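Local coordinates for L-arabinose ABC transporter, periplasmic L-arabinose-binding protein (Burkholderia thailandensis, PDB 4KZK) that probably captures L-arabinose or the related sugar D-galactose in the periplasm and delivers it to an ABC transporter for uptake, at residues 106-111 against 124-129; 82-87 against 93-98. All coordinates share one frame; numbering follows the deposited sequence. Where two conformers were deposited one is given.

Contact 1: residues 106-111 against 124-129; sequences PGIAAK and DQLVDG. With GAL (beta-D-galactopyranose), chain B.
Ile108 and Leu126 meet through their outermost methyls, Ile108 CD1 lying 4.0 Å from Leu126 CD2, with the two side chains crossing at about a right angle. Ile108 sends its longer branch to the contact: CG1 sits beside the backbone N (chi1 -66°), and the nearly extended next torsion (chi2 166°) carries CD1 off the helix toward the loop. Leu126 adopts a matching shape from its side, with CG anti to the carbonyl carbon (chi1 -62°). Both are buried, and Ile108 also rests on Val80 and Leu119, Leu126 on Ala99. Two residues earlier on the helix, the contact changes character. The ring of Pro106 presents CD to the carbonyl oxygen Val127 O at 3.3 Å, and its CG approaches Asp128 CA at 4.2 Å, while the side chain of Val127 sets off away from the helix. In this type I periplasmic binding protein fold, helix 105-114 packs against the loop that follows strand 118-122, passes the sugar cleft at Asp124 and then runs back alongside the helix. Farther from the cleft, Asp128 OD1 turns from the helix and accepts bonds from the backbone N of Arg130 and of Ala132. Next to the sugar, Asp124 takes no part in the apolar packing; its OD1 accepts a 2.6 Å hydrogen bond from O1 of beta-D-galactopyranose, and its OD2 is salt-bridged to Lys44 NZ.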
loop_
_atom_site.group_PDB
_atom_site.type_symbol
_atom_site.label_atom_id
_atom_site.label_comp_id
_atom_site.label_asym_id
_atom_site.label_seq_id
_atom_site.Cartn_x
_atom_site.Cartn_y
_atom_site.Cartn_z
ATOM N N PRO A 106 13.312 -7.611 14.696
ATOM C CA PRO A 106 14.328 -7.707 15.743
ATOM C C PRO A 106 15.764 -7.496 15.260
ATOM O O PRO A 106 16.539 -6.786 15.914
ATOM C CB PRO A 106 14.124 -9.129 16.291
ATOM C CG PRO A 106 12.663 -9.370 16.115
ATOM C CD PRO A 106 12.276 -8.652 14.829
ATOM N N GLY A 107 16.137 -8.104 14.138
ATOM C CA GLY A 107 17.450 -7.870 13.559
ATOM C C GLY A 107 17.705 -6.428 13.162
ATOM O O GLY A 107 18.795 -5.892 13.355
ATOM N N ILE A 108 16.696 -5.795 12.561
ATOM C CA ILE A 108 16.789 -4.398 12.178
ATOM C C ILE A 108 17.020 -3.525 13.418
ATOM O O ILE A 108 17.876 -2.641 13.429
ATOM C CB ILE A 108 15.532 -3.945 11.401
ATOM C CG1 ILE A 108 15.451 -4.689 10.058
ATOM C CG2 ILE A 108 15.516 -2.439 11.191
ATOM C CD1 ILE A 108 14.098 -4.583 9.365
ATOM N N ALA A 109 16.261 -3.795 14.466
ATOM C CA ALA A 109 16.347 -3.027 15.687
ATOM C C ALA A 109 17.719 -3.190 16.328
ATOM O O ALA A 109 18.319 -2.208 16.803
ATOM C CB ALA A 109 15.248 -3.456 16.642
ATOM N N ALA A 110 18.215 -4.419 16.348
ATOM C CA ALA A 110 19.508 -4.685 16.970
ATOM C C ALA A 110 20.637 -3.973 16.225
ATOM O O ALA A 110 21.529 -3.382 16.844
ATOM C CB ALA A 110 19.778 -6.181 17.047
ATOM N N LYS A 111 20.609 -4.014 14.898
ATOM C CA LYS A 111 21.658 -3.355 14.119
ATOM C C LYS A 111 21.592 -1.839 14.247
ATOM O O LYS A 111 22.614 -1.184 14.388
ATOM C CB LYS A 111 21.624 -3.786 12.645
ATOM C CG LYS A 111 22.634 -3.046 11.775
ATOM C CD LYS A 111 22.773 -3.671 10.390
ATOM C CE LYS A 111 23.712 -4.862 10.427
ATOM N NZ LYS A 111 23.885 -5.496 9.099
ATOM N N ASP A 124 4.509 -0.686 6.770
ATOM C CA ASP A 124 4.461 -2.065 7.191
ATOM C C ASP A 124 5.136 -2.176 8.544
ATOM O O ASP A 124 6.346 -2.017 8.658
ATOM C CB ASP A 124 5.141 -2.970 6.187
ATOM C CG ASP A 124 4.517 -2.927 4.786
ATOM O OD1 ASP A 124 3.525 -2.190 4.594
ATOM O OD2 ASP A 124 5.041 -3.642 3.896
ATOM N N GLN A 125 4.348 -2.470 9.577
ATOM C CA GLN A 125 4.837 -2.429 10.952
ATOM C C GLN A 125 5.700 -3.635 11.280
ATOM O O GLN A 125 5.319 -4.773 11.014
ATOM C CB GLN A 125 3.653 -2.320 11.939
ATOM C CG GLN A 125 4.081 -1.987 13.360
ATOM C CD GLN A 125 2.894 -1.764 14.289
ATOM O OE1 GLN A 125 1.770 -2.240 14.025
ATOM N NE2 GLN A 125 3.127 -1.034 15.368
ATOM N N LEU A 126 6.860 -3.385 11.891
ATOM C CA LEU A 126 7.789 -4.461 12.241
ATOM C C LEU A 126 7.209 -5.291 13.400
ATOM O O LEU A 126 6.532 -4.744 14.284
ATOM C CB LEU A 126 9.155 -3.876 12.612
ATOM C CG LEU A 126 9.898 -3.099 11.513
ATOM C CD1 LEU A 126 11.165 -2.480 12.086
ATOM C CD2 LEU A 126 10.218 -3.983 10.334
ATOM N N VAL A 127 7.467 -6.599 13.386
ATOM C CA VAL A 127 6.917 -7.518 14.398
ATOM C C VAL A 127 7.963 -8.503 14.874
ATOM O O VAL A 127 8.988 -8.719 14.219
ATOM C CB VAL A 127 5.712 -8.338 13.871
ATOM C CG1 VAL A 127 4.603 -7.419 13.385
ATOM C CG2 VAL A 127 6.153 -9.316 12.777
ATOM N N ASP A 128 7.685 -9.096 16.030
ATOM C CA ASP A 128 8.551 -10.118 16.605
ATOM C C ASP A 128 8.157 -11.521 16.122
ATOM O O ASP A 128 7.297 -11.675 15.250
ATOM C CB ASP A 128 8.582 -9.983 18.145
ATOM C CG ASP A 128 7.252 -10.283 18.812
ATOM O OD1 ASP A 128 6.421 -11.052 18.279
ATOM O OD2 ASP A 128 7.046 -9.739 19.916
ATOM N N GLY A 129 8.776 -12.546 16.705
ATOM C CA GLY A 129 8.609 -13.923 16.238
ATOM C C GLY A 129 7.234 -14.527 16.457
ATOM O O GLY A 129 6.930 -15.584 15.895
HETATM C C1 GAL B . 2.433 -0.836 1.644
HETATM C C2 GAL B . 2.185 -1.080 0.158
HETATM C C3 GAL B . 2.232 0.272 -0.567
HETATM C C4 GAL B . 1.264 1.248 0.096
HETATM C C5 GAL B . 1.613 1.371 1.569
HETATM C C6 GAL B . 0.642 2.285 2.304
HETATM O O1 GAL B . 2.265 -2.075 2.305
HETATM O O2 GAL B . 3.193 -1.939 -0.323
HETATM O O3 GAL B . 1.940 0.126 -1.962
HETATM O O4 GAL B . -0.069 0.840 -0.094
HETATM O O5 GAL B . 1.489 0.087 2.164
HETATM O O6 GAL B . 0.983 2.382 3.677
#

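Contact 2: residues 82-87 against 93-98; sequences TALDSL and QGVIIC
Val95 reaches from strand 94-98 to two leucines one helical turn apart, Leu84 and Leu87. A single methyl does most of the touching: Val95 CG2 lies 3.7 Å from Leu87 CD1 and 4.2 Å from Leu84 CD2, and Val95 CB is 4.0 Å from Leu87 CD1. Each leucine crosses the valine at about a right angle. Val95 places CG2 anti to its own backbone N and leaves CG1 between N and the carbonyl carbon (chi1 54°). Leu87, which starts out directed at the strand, has an extended second torsion (chi2 172°) that sends CD1 to the valine. Leu84 touches with CD2, and its end comes nearer than its first bond suggests. On either side of Val95, Val42 and Leu119 of the neighbouring parallel strands continue the same apolar face. Helix 77-89 is the helix of a beta-alpha-beta crossover between parallel strands 68-73 and 94-98, packed on the lobe's sheet. Further along the strand the packing is looser: Ile97 also faces the helix, but its CD1 stays 5.0 Å from Leu84 CD2. The opposite flank of the helix is more open to solvent. There Asp85 OD1 takes a salt bridge from Lys111 NZ and a hydrogen bond from Tyr115 OH. With aliphatic carbon alone meeting across the two segments, helix 77-89 is held to the sheet here by shape and burial.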
loop_
_atom_site.group_PDB
_atom_site.type_symbol
_atom_site.label_atom_id
_atom_site.label_comp_id
_atom_site.label_asym_id
_atom_site.label_seq_id
_atom_site.Cartn_x
_atom_site.Cartn_y
_atom_site.Cartn_z
ATOM N N THR A 82 22.476 -4.815 4.206
ATOM C CA THR A 82 23.503 -3.997 3.561
ATOM C C THR A 82 23.101 -2.530 3.561
ATOM O O THR A 82 23.960 -1.663 3.652
ATOM C CB THR A 82 23.849 -4.504 2.156
ATOM O OG1 THR A 82 22.695 -4.457 1.314
ATOM C CG2 THR A 82 24.365 -5.949 2.248
ATOM N N ALA A 83 21.800 -2.242 3.532
ATOM C CA ALA A 83 21.367 -0.841 3.571
ATOM C C ALA A 83 21.737 -0.209 4.909
ATOM O O ALA A 83 22.216 0.921 4.970
ATOM C CB ALA A 83 19.868 -0.742 3.349
ATOM N N LEU A 84 21.511 -0.928 5.989
ATOM C CA LEU A 84 21.830 -0.413 7.308
ATOM C C LEU A 84 23.350 -0.278 7.490
ATOM O O LEU A 84 23.805 0.704 8.091
ATOM C CB LEU A 84 21.235 -1.315 8.387
ATOM C CG LEU A 84 19.721 -1.573 8.370
ATOM C CD1 LEU A 84 19.358 -2.557 9.481
ATOM C CD2 LEU A 84 18.909 -0.287 8.422
ATOM N N ASP A 85 24.127 -1.216 6.934
ATOM C CA ASP A 85 25.590 -1.103 6.946
ATOM C C ASP A 85 26.008 0.179 6.235
ATOM O O ASP A 85 26.897 0.907 6.705
ATOM C CB ASP A 85 26.240 -2.286 6.216
ATOM C CG ASP A 85 26.092 -3.608 6.945
ATOM O OD1 ASP A 85 25.689 -3.647 8.128
ATOM O OD2 ASP A 85 26.413 -4.626 6.291
ATOM N N SER A 86 25.409 0.440 5.074
ATOM C CA SER A 86 25.777 1.628 4.286
ATOM C C SER A 86 25.460 2.910 5.042
ATOM O O SER A 86 26.243 3.873 5.021
ATOM C CB SER A 86 25.076 1.641 2.914
ATOM O OG SER A 86 25.624 2.658 2.061
ATOM N N LEU A 87 24.295 2.929 5.686
ATOM C CA LEU A 87 23.877 4.081 6.469
ATOM C C LEU A 87 24.826 4.330 7.630
ATOM O O LEU A 87 25.191 5.494 7.888
ATOM C CB LEU A 87 22.431 3.913 6.943
ATOM C CG LEU A 87 21.371 4.008 5.841
ATOM C CD1 LEU A 87 19.998 3.633 6.391
ATOM C CD2 LEU A 87 21.350 5.399 5.233
ATOM N N GLN A 93 22.212 9.157 11.585
ATOM C CA GLN A 93 21.752 9.044 12.968
ATOM C C GLN A 93 20.342 8.471 13.083
ATOM O O GLN A 93 19.842 8.269 14.184
ATOM C CB GLN A 93 21.813 10.399 13.689
ATOM C CG GLN A 93 23.196 11.056 13.700
ATOM C CD GLN A 93 23.412 11.994 12.523
ATOM O OE1 GLN A 93 22.550 12.132 11.668
ATOM N NE2 GLN A 93 24.560 12.658 12.491
ATOM N N GLY A 94 19.689 8.210 11.957
ATOM C CA GLY A 94 18.373 7.597 11.989
ATOM C C GLY A 94 18.013 6.940 10.680
ATOM O O GLY A 94 18.581 7.272 9.649
ATOM N N VAL A 95 17.047 6.026 10.746
ATOM C CA VAL A 95 16.523 5.345 9.555
ATOM C C VAL A 95 15.007 5.128 9.699
ATOM O O VAL A 95 14.494 4.689 10.758
ATOM C CB VAL A 95 17.259 3.992 9.319
ATOM C CG1 VAL A 95 17.212 3.109 10.558
ATOM C CG2 VAL A 95 16.715 3.248 8.087
ATOM N N ILE A 96 14.307 5.422 8.607
ATOM C CA ILE A 96 12.886 5.115 8.447
ATOM C C ILE A 96 12.818 4.004 7.409
ATOM O O ILE A 96 13.482 4.094 6.376
ATOM C CB ILE A 96 12.114 6.358 7.976
ATOM C CG1 ILE A 96 12.199 7.489 9.012
ATOM C CG2 ILE A 96 10.665 6.026 7.673
ATOM C CD1 ILE A 96 11.883 8.860 8.469
ATOM N N ILE A 97 12.093 2.943 7.708
ATOM C CA ILE A 97 12.114 1.773 6.826
ATOM C C ILE A 97 10.726 1.171 6.617
ATOM O O ILE A 97 9.957 1.059 7.559
ATOM C CB ILE A 97 13.107 0.701 7.342
ATOM C CG1 ILE A 97 13.199 -0.496 6.377
ATOM C CG2 ILE A 97 12.779 0.262 8.774
ATOM C CD1 ILE A 97 14.428 -1.358 6.558
ATOM N N CYS A 98 10.440 0.803 5.372
ATOM C CA CYS A 98 9.341 -0.105 5.063
ATOM C C CYS A 98 10.008 -1.396 4.631
ATOM O O CYS A 98 10.471 -1.503 3.502
ATOM C CB CYS A 98 8.417 0.413 3.958
ATOM S SG CYS A 98 7.042 -0.766 3.677
#

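Contact 2 closes before contact 1 opens, and their centres lie 13 Å apart on the same side of the chain's centre. Strand 94-98 leads straight into helix 105-114, so the chain runs through helix 77-89, this strand, the next helix and strand 118-122 as successive beta-alpha units of one lobe. The two helices pack side by side: Lys111 CD lies 3.5 Å from Leu84 CB, and Ile108 CA 4.2 Å from Leu84 CD1. At the sugar end, Asp124 CG is 3.5 Å from Cys98 SG, bringing Cys98 next to the ligand-binding loop. Contact 2 thus anchors a helix to the sheet, and contact 1 leads from the neighbouring helix to the loop that carries Asp124.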